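Local atomic coordinates of alkaline phosphatase (Antarctic bacterium, PDB entry 2W5V), a protein that probably hydrolyses phosphate monoesters, as its family does, using zinc and magnesium ions bound at its active site. Residues Ser48-Thr53 with Leu341-Ala346; Thr64-Ile69 with Thr294-Thr299; Thr283-Ala288 with Phe345-Gly350; Glu352-Ile357 with Asn361-Lys366. The protein carries 1 engineered substitution. All coordinates share one frame; numbering follows the deposited sequence.

Interaction 1 of 4, residues Ser48-Thr53 with Leu341-Ala346; sequences SQISST and LIPVFA
Ile50, Pro343 and Phe345 make a small, buried apolar contact between the short helix 47-52 and strand 342-347 of the central sheet. One methyl does all the touching: CD1 of Ile50 lies 3.8 Å from CG of Pro343 and equally 3.8 Å from CE2 of Phe345. It meets the CG corner of the proline ring, the two side chains reaching toward each other, whereas it arrives at the rim of the phenylalanine ring, in the ring plane. Pro343 and Phe345 are two apart in the strand, so both project from the same side of the sheet and offer neighbouring apolar surfaces. Isoleucine suits the position because its longer branch spans the wide gap between backbones, where the CA atoms of Ile50 and Pro343 stand 9.1 Å apart; CG1 is anti to the carbonyl carbon (chi1 -68°), and the branch then continues extended (chi2 163°), carrying CD1 to the strand.

Along residues 49-53, side-chain hydroxyls add to the backbone bonds. Ile50 O takes both the amide and the hydroxyl of Thr53, OG1 of Thr53 lying 2.9 Å from O of Ile50, while Gln49 O is gripped likewise by Ser52, whose OG comes within 2.7 Å of O of Gln49. Small hydroxylated residues thus satisfy carbonyls among buried surroundings.

On the sheet, strand 342-347 lies between strands 68-73 and 294-299, and the Phe345 ring also meets the rings of Tyr63 and Phe66. Helix 267-291 packs against Gln49 and Ser52, and Leu47 of the second subunit covers Pro343, placing the contact beside the dimer interface.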
loop_
_atom_site.group_PDB
_atom_site.type_symbol
_atom_site.label_atom_id
_atom_site.label_comp_id
_atom_site.label_asym_id
_atom_site.label_seq_id
_atom_site.Cartn_x
_atom_site.Cartn_y
_atom_site.Cartn_z
ATOM N N SER B 48 -0.623 0.936 -6.569
ATOM C CA SER B 48 -0.861 0.301 -7.873
ATOM C C SER B 48 0.214 0.701 -8.891
ATOM O O SER B 48 0.714 -0.137 -9.644
ATOM C CB SER B 48 -2.250 0.646 -8.403
ATOM O OG SER B 48 -3.270 -0.013 -7.662
ATOM N N GLN B 49 0.582 1.977 -8.899
ATOM C CA GLN B 49 1.640 2.452 -9.788
ATOM C C GLN B 49 2.961 1.779 -9.449
ATOM O O GLN B 49 3.680 1.316 -10.335
ATOM C CB GLN B 49 1.814 3.968 -9.677
ATOM C CG GLN B 49 0.777 4.796 -10.420
ATOM C CD GLN B 49 -0.489 5.006 -9.619
ATOM O OE1 GLN B 49 -0.702 4.361 -8.592
ATOM N NE2 GLN B 49 -1.339 5.910 -10.085
ATOM N N ILE B 50 3.281 1.737 -8.160
ATOM C CA ILE B 50 4.488 1.069 -7.692
ATOM C C ILE B 50 4.487 -0.386 -8.138
ATOM O O ILE B 50 5.508 -0.916 -8.584
ATOM C CB ILE B 50 4.594 1.129 -6.143
ATOM C CG1 ILE B 50 4.842 2.572 -5.666
ATOM C CG2 ILE B 50 5.676 0.187 -5.636
ATOM C CD1 ILE B 50 4.551 2.761 -4.175
ATOM N N SER B 51 3.330 -1.029 -8.019
ATOM C CA SER B 51 3.198 -2.436 -8.389
ATOM C C SER B 51 3.542 -2.729 -9.855
ATOM O O SER B 51 4.012 -3.825 -10.187
ATOM C CB SER B 51 1.786 -2.919 -8.085
ATOM O OG SER B 51 1.554 -2.879 -6.692
ATOM N N SER B 52 3.326 -1.756 -10.735
ATOM C CA SER B 52 3.597 -1.982 -12.152
ATOM C C SER B 52 5.058 -2.349 -12.412
ATOM O O SER B 52 5.348 -3.070 -13.358
ATOM C CB SER B 52 3.154 -0.785 -13.017
ATOM O OG SER B 52 3.970 0.352 -12.805
ATOM N N THR B 53 5.978 -1.873 -11.573
ATOM C CA THR B 53 7.391 -2.208 -11.757
ATOM C C THR B 53 7.664 -3.699 -11.553
ATOM O O THR B 53 8.699 -4.208 -11.986
ATOM C CB THR B 53 8.324 -1.393 -10.832
ATOM O OG1 THR B 53 8.101 -1.756 -9.458
ATOM C CG2 THR B 53 8.072 0.096 -10.993
ATOM N N LEU B 341 -4.273 6.232 0.947
ATOM C CA LEU B 341 -3.034 6.269 1.703
ATOM C C LEU B 341 -1.897 5.855 0.768
ATOM O O LEU B 341 -2.104 5.121 -0.205
ATOM C CB LEU B 341 -3.084 5.310 2.899
ATOM C CG LEU B 341 -4.131 5.537 3.993
ATOM C CD1 LEU B 341 -3.981 4.487 5.106
ATOM C CD2 LEU B 341 -4.010 6.904 4.569
ATOM N N ILE B 342 -0.695 6.326 1.078
ATOM C CA ILE B 342 0.471 6.154 0.216
ATOM C C ILE B 342 1.604 5.459 0.973
ATOM O O ILE B 342 1.919 5.834 2.092
ATOM C CB ILE B 342 0.958 7.548 -0.259
ATOM C CG1 ILE B 342 -0.073 8.180 -1.214
ATOM C CG2 ILE B 342 2.370 7.484 -0.846
ATOM C CD1 ILE B 342 -0.253 7.422 -2.528
ATOM N N PRO B 343 2.237 4.457 0.351
ATOM C CA PRO B 343 3.367 3.755 0.974
ATOM C C PRO B 343 4.585 4.650 1.158
ATOM O O PRO B 343 4.890 5.492 0.305
ATOM C CB PRO B 343 3.708 2.641 -0.030
ATOM C CG PRO B 343 2.567 2.579 -0.981
ATOM C CD PRO B 343 1.907 3.927 -0.983
ATOM N N VAL B 344 5.262 4.467 2.285
ATOM C CA VAL B 344 6.540 5.095 2.555
ATOM C C VAL B 344 7.547 3.974 2.735
ATOM O O VAL B 344 7.276 3.003 3.450
ATOM C CB VAL B 344 6.495 5.867 3.880
ATOM C CG1 VAL B 344 7.889 6.405 4.245
ATOM C CG2 VAL B 344 5.447 6.976 3.812
ATOM N N PHE B 345 8.704 4.106 2.090
ATOM C CA PHE B 345 9.783 3.134 2.218
ATOM C C PHE B 345 11.002 3.835 2.804
ATOM O O PHE B 345 11.329 4.955 2.405
ATOM C CB PHE B 345 10.153 2.544 0.853
ATOM C CG PHE B 345 8.997 1.924 0.109
ATOM C CD1 PHE B 345 8.715 0.566 0.237
ATOM C CD2 PHE B 345 8.208 2.688 -0.734
ATOM C CE1 PHE B 345 7.651 -0.014 -0.447
ATOM C CE2 PHE B 345 7.146 2.116 -1.433
ATOM C CZ PHE B 345 6.869 0.751 -1.289
ATOM N N ALA B 346 11.685 3.187 3.744
ATOM C CA ALA B 346 12.888 3.786 4.321
ATOM C C ALA B 346 13.999 2.766 4.549
ATOM O O ALA B 346 13.758 1.669 5.035
ATOM C CB ALA B 346 12.557 4.514 5.625
#

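Interaction 2 of 4, residues Thr64-Ile69 with Thr294-Thr299; sequences TQFKNI and TLVIVT
The aromatic ring of Phe66, on the approach to strand 68-73, packs against strand 294-299 of the large central sheet, where Val296 and Val298 receive it. The closest touch joins CZ of Phe66 to CG2 of Val298 at 3.6 Å, and CE1 of Phe66 follows at 4.1 Å from the same methyl. These two side chains cross at about a right angle, the methyl standing oblique to the ring. Val298 presents CG2 by placing it anti to the carbonyl carbon, while its other methyl, CG1, is anti to the backbone N (chi1 176°). Val296 contributes less: its CG1 is 4.5 Å from CZ of Phe66, and its carbonyl O sits at the ring's edge, near the plane, 4.0 Å from CE2.

In the alpha/beta fold of alkaline phosphatases this is packing on one side of the sheet, joining the approach to strand 68-73 with strand 294-299, two places away in the sheet. Strand 342-347 runs between those two strands, antiparallel to both, so the phenylalanine must reach across it, and a large flat side chain serves that purpose. Valines fit the receiving strand: beta-branched residues favour extended backbone, and the alternation of Val296, Ile297 and Val298 sends Ile297 to the other side of the sheet, toward Phe354.

Phe66 also touches Tyr347 on the intervening strand. Helix 267-291 covers the same face, with Ala288 against Val296 and Phe277 against Val298. Lys67, next to the buried phenylalanine, is exposed and makes backbone hydrogen bonds to the second subunit.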
loop_
_atom_site.group_PDB
_atom_site.type_symbol
_atom_site.label_atom_id
_atom_site.label_comp_id
_atom_site.label_asym_id
_atom_site.label_seq_id
_atom_site.Cartn_x
_atom_site.Cartn_y
_atom_site.Cartn_z
ATOM N N THR B 64 12.196 -3.725 -3.820
ATOM C CA THR B 64 12.284 -4.946 -3.014
ATOM C C THR B 64 13.417 -4.927 -1.983
ATOM O O THR B 64 13.480 -5.789 -1.111
ATOM C CB THR B 64 12.429 -6.217 -3.873
ATOM O OG1 THR B 64 13.638 -6.136 -4.634
ATOM C CG2 THR B 64 11.238 -6.372 -4.803
ATOM N N GLN B 65 14.316 -3.958 -2.095
ATOM C CA GLN B 65 15.386 -3.812 -1.111
ATOM C C GLN B 65 14.881 -3.297 0.237
ATOM O O GLN B 65 15.577 -3.414 1.242
ATOM C CB GLN B 65 16.480 -2.878 -1.633
ATOM C CG GLN B 65 17.204 -3.378 -2.864
ATOM C CD GLN B 65 18.381 -2.504 -3.249
ATOM O OE1 GLN B 65 19.275 -2.252 -2.438
ATOM N NE2 GLN B 65 18.392 -2.040 -4.493
ATOM N N PHE B 66 13.682 -2.715 0.267
ATOM C CA PHE B 66 13.186 -2.094 1.495
ATOM C C PHE B 66 12.521 -3.081 2.445
ATOM O O PHE B 66 11.789 -3.968 2.018
ATOM C CB PHE B 66 12.189 -0.968 1.188
ATOM C CG PHE B 66 12.812 0.257 0.585
ATOM C CD1 PHE B 66 12.739 0.489 -0.784
ATOM C CD2 PHE B 66 13.457 1.190 1.385
ATOM C CE1 PHE B 66 13.308 1.621 -1.335
ATOM C CE2 PHE B 66 14.025 2.329 0.835
ATOM C CZ PHE B 66 13.951 2.541 -0.520
ATOM N N LYS B 67 12.771 -2.908 3.736
ATOM C CA LYS B 67 12.113 -3.705 4.761
ATOM C C LYS B 67 11.130 -2.831 5.539
ATOM O O LYS B 67 9.971 -3.200 5.758
ATOM C CB LYS B 67 13.153 -4.299 5.716
ATOM C CG LYS B 67 14.133 -5.239 5.044
ATOM C CD LYS B 67 13.380 -6.343 4.314
ATOM C CE LYS B 67 14.305 -7.282 3.570
ATOM N NZ LYS B 67 13.524 -8.332 2.841
ATOM N N ASN B 68 11.606 -1.665 5.964
ATOM C CA ASN B 68 10.791 -0.743 6.746
ATOM C C ASN B 68 9.817 0.020 5.859
ATOM O O ASN B 68 10.237 0.771 4.979
ATOM C CB ASN B 68 11.691 0.229 7.504
ATOM C CG ASN B 68 12.584 -0.479 8.503
ATOM O OD1 ASN B 68 12.141 -1.398 9.196
ATOM N ND2 ASN B 68 13.845 -0.064 8.579
ATOM N N ILE B 69 8.523 -0.184 6.101
ATOM C CA ILE B 69 7.461 0.378 5.273
ATOM C C ILE B 69 6.392 1.011 6.149
ATOM O O ILE B 69 6.032 0.453 7.192
ATOM C CB ILE B 69 6.820 -0.736 4.406
ATOM C CG1 ILE B 69 7.838 -1.256 3.394
ATOM C CG2 ILE B 69 5.553 -0.229 3.719
ATOM C CD1 ILE B 69 7.463 -2.591 2.736
ATOM N N THR B 294 23.682 6.945 5.629
ATOM C CA THR B 294 22.686 7.659 4.835
ATOM C C THR B 294 21.301 7.031 4.940
ATOM O O THR B 294 21.132 5.818 4.762
ATOM C CB THR B 294 23.097 7.699 3.346
ATOM O OG1 THR B 294 24.363 8.358 3.218
ATOM C CG2 THR B 294 22.055 8.432 2.505
ATOM N N LEU B 295 20.314 7.872 5.223
ATOM C CA LEU B 295 18.923 7.447 5.270
ATOM C C LEU B 295 18.254 7.753 3.937
ATOM O O LEU B 295 18.289 8.885 3.461
ATOM C CB LEU B 295 18.192 8.175 6.398
ATOM C CG LEU B 295 16.666 8.098 6.383
ATOM C CD1 LEU B 295 16.188 6.696 6.785
ATOM C CD2 LEU B 295 16.061 9.165 7.289
ATOM N N VAL B 296 17.656 6.742 3.331
ATOM C CA VAL B 296 16.929 6.930 2.086
ATOM C C VAL B 296 15.447 6.731 2.340
ATOM O O VAL B 296 15.031 5.684 2.837
ATOM C CB VAL B 296 17.377 5.926 1.020
ATOM C CG1 VAL B 296 16.576 6.128 -0.252
ATOM C CG2 VAL B 296 18.879 6.049 0.749
ATOM N N ILE B 297 14.657 7.745 2.000
ATOM C CA ILE B 297 13.212 7.692 2.152
ATOM C C ILE B 297 12.564 7.824 0.784
ATOM O O ILE B 297 12.911 8.717 0.011
ATOM C CB ILE B 297 12.691 8.846 3.027
ATOM C CG1 ILE B 297 13.350 8.810 4.409
ATOM C CG2 ILE B 297 11.169 8.777 3.142
ATOM C CD1 ILE B 297 13.370 10.169 5.090
ATOM N N VAL B 298 11.631 6.929 0.489
ATOM C CA VAL B 298 10.901 6.958 -0.779
ATOM C C VAL B 298 9.408 7.026 -0.498
ATOM O O VAL B 298 8.867 6.196 0.247
ATOM C CB VAL B 298 11.156 5.691 -1.624
ATOM C CG1 VAL B 298 10.291 5.722 -2.877
ATOM C CG2 VAL B 298 12.642 5.561 -1.998
ATOM N N THR B 299 8.730 8.000 -1.089
ATOM C CA THR B 299 7.282 8.076 -0.926
ATOM C C THR B 299 6.676 8.843 -2.090
ATOM O O THR B 299 7.393 9.229 -3.009
ATOM C CB THR B 299 6.885 8.724 0.423
ATOM O OG1 THR B 299 5.498 8.473 0.687
ATOM C CG2 THR B 299 7.126 10.229 0.406
#

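Interaction 3 of 4, residues Thr283-Ala288 with Phe345-Gly350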
loop_
_atom_site.group_PDB
_atom_site.type_symbol
_atom_site.label_atom_id
_atom_site.label_comp_id
_atom_site.label_asym_id
_atom_site.label_seq_id
_atom_site.Cartn_x
_atom_site.Cartn_y
_atom_site.Cartn_z
ATOM N N THR B 283 20.026 3.855 -7.426
ATOM C CA THR B 283 21.187 4.727 -7.304
ATOM C C THR B 283 21.368 5.202 -5.862
ATOM O O THR B 283 22.457 5.120 -5.296
ATOM C CB THR B 283 21.046 5.948 -8.219
ATOM O OG1 THR B 283 20.959 5.510 -9.578
ATOM C CG2 THR B 283 22.229 6.881 -8.060
ATOM N N ALA B 284 20.294 5.705 -5.267
ATOM C CA ALA B 284 20.364 6.199 -3.897
ATOM C C ALA B 284 20.763 5.068 -2.955
ATOM O O ALA B 284 21.628 5.243 -2.098
ATOM C CB ALA B 284 19.040 6.777 -3.480
ATOM N N LEU B 285 20.116 3.913 -3.114
ATOM C CA LEU B 285 20.357 2.774 -2.230
ATOM C C LEU B 285 21.773 2.231 -2.372
ATOM O O LEU B 285 22.385 1.818 -1.390
ATOM C CB LEU B 285 19.334 1.661 -2.479
ATOM C CG LEU B 285 17.911 1.943 -2.007
ATOM C CD1 LEU B 285 17.001 0.755 -2.313
ATOM C CD2 LEU B 285 17.924 2.239 -0.521
ATOM N N ALA B 286 22.291 2.228 -3.594
ATOM C CA ALA B 286 23.659 1.771 -3.815
ATOM C C ALA B 286 24.632 2.659 -3.040
ATOM O O ALA B 286 25.562 2.172 -2.402
ATOM C CB ALA B 286 23.995 1.771 -5.292
ATOM N N PHE B 287 24.409 3.967 -3.079
ATOM C CA PHE B 287 25.249 4.857 -2.287
ATOM C C PHE B 287 25.082 4.618 -0.791
ATOM O O PHE B 287 26.065 4.553 -0.060
ATOM C CB PHE B 287 24.964 6.326 -2.577
ATOM C CG PHE B 287 25.740 7.258 -1.693
ATOM C CD1 PHE B 287 27.093 7.463 -1.908
ATOM C CD2 PHE B 287 25.127 7.914 -0.637
ATOM C CE1 PHE B 287 27.823 8.316 -1.091
ATOM C CE2 PHE B 287 25.853 8.768 0.180
ATOM C CZ PHE B 287 27.198 8.965 -0.046
ATOM N N ALA B 288 23.834 4.505 -0.342
ATOM C CA ALA B 288 23.539 4.349 1.080
ATOM C C ALA B 288 24.156 3.094 1.674
ATOM O O ALA B 288 24.605 3.099 2.817
ATOM C CB ALA B 288 22.039 4.353 1.311
ATOM N N PHE B 345 8.704 4.106 2.090
ATOM C CA PHE B 345 9.783 3.134 2.218
ATOM C C PHE B 345 11.002 3.835 2.804
ATOM O O PHE B 345 11.329 4.955 2.405
ATOM C CB PHE B 345 10.153 2.544 0.853
ATOM C CG PHE B 345 8.997 1.924 0.109
ATOM C CD1 PHE B 345 8.715 0.566 0.237
ATOM C CD2 PHE B 345 8.208 2.688 -0.734
ATOM C CE1 PHE B 345 7.651 -0.014 -0.447
ATOM C CE2 PHE B 345 7.146 2.116 -1.433
ATOM C CZ PHE B 345 6.869 0.751 -1.289
ATOM N N ALA B 346 11.685 3.187 3.744
ATOM C CA ALA B 346 12.888 3.786 4.321
ATOM C C ALA B 346 13.999 2.766 4.549
ATOM O O ALA B 346 13.758 1.669 5.035
ATOM C CB ALA B 346 12.557 4.514 5.625
ATOM N N TYR B 347 15.219 3.156 4.206
ATOM C CA TYR B 347 16.386 2.309 4.386
ATOM C C TYR B 347 17.493 3.115 5.051
ATOM O O TYR B 347 17.728 4.262 4.677
ATOM C CB TYR B 347 16.909 1.806 3.039
ATOM C CG TYR B 347 18.194 1.028 3.208
ATOM C CD1 TYR B 347 18.167 -0.340 3.431
ATOM C CD2 TYR B 347 19.427 1.671 3.201
ATOM C CE1 TYR B 347 19.336 -1.053 3.615
ATOM C CE2 TYR B 347 20.602 0.965 3.387
ATOM C CZ TYR B 347 20.551 -0.396 3.593
ATOM O OH TYR B 347 21.715 -1.110 3.777
ATOM N N GLY B 348 18.194 2.510 6.003
ATOM C CA GLY B 348 19.357 3.144 6.598
ATOM C C GLY B 348 19.126 3.551 8.042
ATOM O O GLY B 348 18.088 3.232 8.621
ATOM N N PRO B 349 20.102 4.248 8.639
ATOM C CA PRO B 349 20.022 4.690 10.036
ATOM C C PRO B 349 18.773 5.521 10.276
ATOM O O PRO B 349 18.561 6.504 9.569
ATOM C CB PRO B 349 21.262 5.575 10.198
ATOM C CG PRO B 349 22.207 5.119 9.164
ATOM C CD PRO B 349 21.381 4.615 8.008
ATOM N N GLY B 350 17.960 5.127 11.250
ATOM C CA GLY B 350 16.738 5.843 11.569
ATOM C C GLY B 350 15.519 5.411 10.768
ATOM O O GLY B 350 14.410 5.909 10.990
#
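Tyr347 meets Leu285 and Ala288 in a helix-on-sheet contact of the alkaline phosphatase alpha/beta fold, where the long helix 267-291 covers the end of strand 342-347. Leu285 makes the nearer approach: its CD2 lies 3.7 Å from CB of Tyr347 and 3.9 Å from CG, so the methyl sits at the root of the aromatic side chain. The two side chains cross obliquely. One helical turn on, Ala288 points its CB at the same ring, 4.2 Å from CD2 of Tyr347. A methyl is enough there, because the helix backbone runs close to the strand: the CA atoms of Ala288 and Gly348 are 7.0 Å apart. A longer side chain suits position 285, since the CA-CB bond of Leu285 does not aim at the strand and the branch must extend to get there.

Further out, Val296 fills in beneath the helix, touching Ala284 and Leu285, and its backbone is hydrogen-bonded to Tyr347. Phe66 packs against Leu285, closing the group from the side of strand 68-73. Past Tyr347 the chain leaves the strand at Gly348, whose positive phi (111°) suits glycine: a CB would press on the preceding carbonyl O and lie only 2.8 Å from CD of Pro349. The ring's own direction is set by chi1 of Tyr347, 175°, which puts CG anti to the backbone N and brings CD2 alongside the Ala288 methyl.

Interaction 4 of 4, residues Glu352-Ile357 with Asn361-Lys366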
loop_
_atom_site.group_PDB
_atom_site.type_symbol
_atom_site.label_atom_id
_atom_site.label_comp_id
_atom_site.label_asym_id
_atom_site.label_seq_id
_atom_site.Cartn_x
_atom_site.Cartn_y
_atom_site.Cartn_z
ATOM N N GLU B 352 13.629 2.957 10.839
ATOM C CA GLU B 352 12.543 2.339 11.603
ATOM C C GLU B 352 11.515 3.383 12.067
ATOM O O GLU B 352 10.374 3.055 12.359
ATOM C CB GLU B 352 13.086 1.580 12.820
ATOM C CG GLU B 352 13.969 0.372 12.500
ATOM C CD GLU B 352 15.384 0.738 12.039
ATOM O OE1 GLU B 352 15.776 1.932 12.089
ATOM O OE2 GLU B 352 16.113 -0.190 11.624
ATOM N N GLU B 353 11.935 4.640 12.150
ATOM C CA GLU B 353 11.034 5.706 12.573
ATOM C C GLU B 353 9.858 5.881 11.611
ATOM O O GLU B 353 8.815 6.429 11.985
ATOM C CB GLU B 353 11.802 7.026 12.701
ATOM C CG GLU B 353 10.961 8.178 13.226
ATOM C CD GLU B 353 10.430 7.923 14.629
ATOM O OE1 GLU B 353 11.163 7.318 15.441
ATOM O OE2 GLU B 353 9.283 8.333 14.919
ATOM N N PHE B 354 10.011 5.396 10.382
ATOM C CA PHE B 354 9.020 5.680 9.344
ATOM C C PHE B 354 7.957 4.595 9.131
ATOM O O PHE B 354 7.198 4.666 8.161
ATOM C CB PHE B 354 9.726 6.011 8.023
ATOM C CG PHE B 354 10.561 7.251 8.101
ATOM C CD1 PHE B 354 11.828 7.213 8.669
ATOM C CD2 PHE B 354 10.060 8.470 7.666
ATOM C CE1 PHE B 354 12.596 8.363 8.772
ATOM C CE2 PHE B 354 10.821 9.627 7.771
ATOM C CZ PHE B 354 12.085 9.573 8.332
ATOM N N ILE B 355 7.876 3.616 10.032
ATOM C CA ILE B 355 6.868 2.555 9.897
ATOM C C ILE B 355 5.527 2.981 10.498
ATOM O O ILE B 355 5.387 4.099 10.980
ATOM C CB ILE B 355 7.341 1.226 10.516
ATOM C CG1 ILE B 355 7.466 1.337 12.038
ATOM C CG2 ILE B 355 8.667 0.781 9.884
ATOM C CD1 ILE B 355 7.971 0.053 12.693
ATOM N N GLY B 356 4.531 2.105 10.460
ATOM C CA GLY B 356 3.209 2.481 10.931
ATOM C C GLY B 356 2.474 3.430 9.991
ATOM O O GLY B 356 2.859 3.621 8.830
ATOM N N ILE B 357 1.405 4.033 10.496
ATOM C CA ILE B 357 0.530 4.861 9.672
ATOM C C ILE B 357 0.456 6.244 10.291
ATOM O O ILE B 357 0.282 6.370 11.505
ATOM C CB ILE B 357 -0.888 4.262 9.608
ATOM C CG1 ILE B 357 -0.822 2.823 9.078
ATOM C CG2 ILE B 357 -1.812 5.135 8.743
ATOM C CD1 ILE B 357 -2.214 2.149 8.899
ATOM N N ASN B 361 2.402 15.083 6.832
ATOM C CA ASN B 361 3.305 16.116 7.345
ATOM C C ASN B 361 4.276 15.593 8.395
ATOM O O ASN B 361 5.264 16.251 8.707
ATOM C CB ASN B 361 2.566 17.356 7.850
ATOM C CG ASN B 361 1.652 17.062 9.016
ATOM O OD1 ASN B 361 0.699 16.299 8.892
ATOM N ND2 ASN B 361 1.923 17.694 10.158
ATOM N N GLU B 362 4.008 14.406 8.932
ATOM C CA GLU B 362 4.914 13.826 9.928
ATOM C C GLU B 362 6.230 13.369 9.309
ATOM O O GLU B 362 7.203 13.137 10.020
ATOM C CB GLU B 362 4.250 12.678 10.697
ATOM C CG GLU B 362 3.067 13.117 11.550
ATOM C CD GLU B 362 3.466 14.050 12.683
ATOM O OE1 GLU B 362 4.660 14.081 13.041
ATOM O OE2 GLU B 362 2.580 14.750 13.220
ATOM N N ILE B 363 6.260 13.216 7.989
ATOM C CA ILE B 363 7.517 12.914 7.305
ATOM C C ILE B 363 8.570 13.943 7.715
ATOM O O ILE B 363 9.712 13.587 8.020
ATOM C CB ILE B 363 7.374 12.951 5.774
ATOM C CG1 ILE B 363 6.624 11.708 5.261
ATOM C CG2 ILE B 363 8.746 13.065 5.112
ATOM C CD1 ILE B 363 7.400 10.406 5.391
ATOM N N PHE B 364 8.174 15.216 7.730
ATOM C CA PHE B 364 9.077 16.311 8.112
ATOM C C PHE B 364 9.572 16.122 9.538
ATOM O O PHE B 364 10.769 16.191 9.806
ATOM C CB PHE B 364 8.363 17.663 7.994
ATOM C CG PHE B 364 9.110 18.819 8.628
ATOM C CD1 PHE B 364 9.918 19.647 7.860
ATOM C CD2 PHE B 364 8.990 19.083 9.989
ATOM C CE1 PHE B 364 10.599 20.717 8.430
ATOM C CE2 PHE B 364 9.675 20.156 10.573
ATOM C CZ PHE B 364 10.480 20.970 9.787
ATOM N N HIS B 365 8.638 15.887 10.452
ATOM C CA HIS B 365 8.982 15.788 11.862
ATOM C C HIS B 365 9.836 14.565 12.153
ATOM O O HIS B 365 10.698 14.594 13.028
ATOM C CB HIS B 365 7.714 15.836 12.705
ATOM C CG HIS B 365 6.986 17.139 12.576
ATOM N ND1 HIS B 365 7.431 18.298 13.179
ATOM C CD2 HIS B 365 5.878 17.482 11.876
ATOM C CE1 HIS B 365 6.615 19.291 12.872
ATOM N NE2 HIS B 365 5.665 18.823 12.080
ATOM N N LYS B 366 9.610 13.500 11.393
ATOM C CA LYS B 366 10.413 12.295 11.531
ATOM C C LYS B 366 11.838 12.488 11.012
ATOM O O LYS B 366 12.781 11.986 11.613
ATOM C CB LYS B 366 9.728 11.106 10.843
ATOM C CG LYS B 366 8.411 10.693 11.523
ATOM C CD LYS B 366 7.717 9.585 10.721
ATOM C CE LYS B 366 6.483 9.062 11.454
ATOM N NZ LYS B 366 6.861 8.300 12.680
HETATM O O HOH W 1 4.995 5.763 13.013
#
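Phe354 and Glu353 meet helix 362-371 in two unlike ways, one apolar and buried, the other charged and nearer solvent. On the packed side CE2 of Phe354 lies 3.6 Å from CB of Lys366, the two side chains sliding past each other in opposite directions. CD1 of Ile363 comes to the edge of the same ring, in its plane, 4.0 Å from CD2 of Phe354. Ile363 and Lys366 are three residues apart, so one helix face supplies both, and the aliphatic part of the lysine does the work of a hydrophobic residue. Leu295 of strand 294-299 also touches Phe354, tying the C-terminal helix to the sheet.

The polar side is tight at one point and loose around it. The chain of Lys366 runs extended and then bends at its last torsion (chi4 -69°), bringing NZ 2.8 Å from O of Glu353, nearly along the C=O axis at 164°. OE2 of Glu353 adds a salt bridge with a weak hydrogen bond, 3.3 Å from NZ. A water 3.2 Å from NZ links it to O of Ile355, 2.7 Å away, and Tyr358 offers a cation-pi contact. With an alanine in place of Lys366, CB could still meet the ring, but Glu353 O would probably lose its ammonium partner, Glu353 OE2 its nearby charge, and the ring the cover of CD.

Lysine suits its place because its aliphatic chain covers Phe354 while its ammonium reaches Glu353 O; glutamate supplies a countercharge. The ammonium likely owes its position more to the carbonyl bond than to the longer salt bridge.

All four contacts gather around the strands 294-299, 342-347, 68-73 and 356-359, which lie in that order at one end of the central sheet. Interactions 2 and 3 are closest, with centres about 6 Å apart, and are joined by backbone bonds between strands 294-299 and 342-347. Interactions 1 and 3 share strand 342-347, yet their centres are about 16 Å apart. Along the chain, interaction 2 is nested within the loop closed by interaction 1, interactions 2 and 3 interleave, and interaction 4 follows. Helices 47-52 and 267-291 lie on one face and helix 362-371 on the other, so both faces are covered at this end of the sheet, where interactions 1, 2 and 4 border the second subunit.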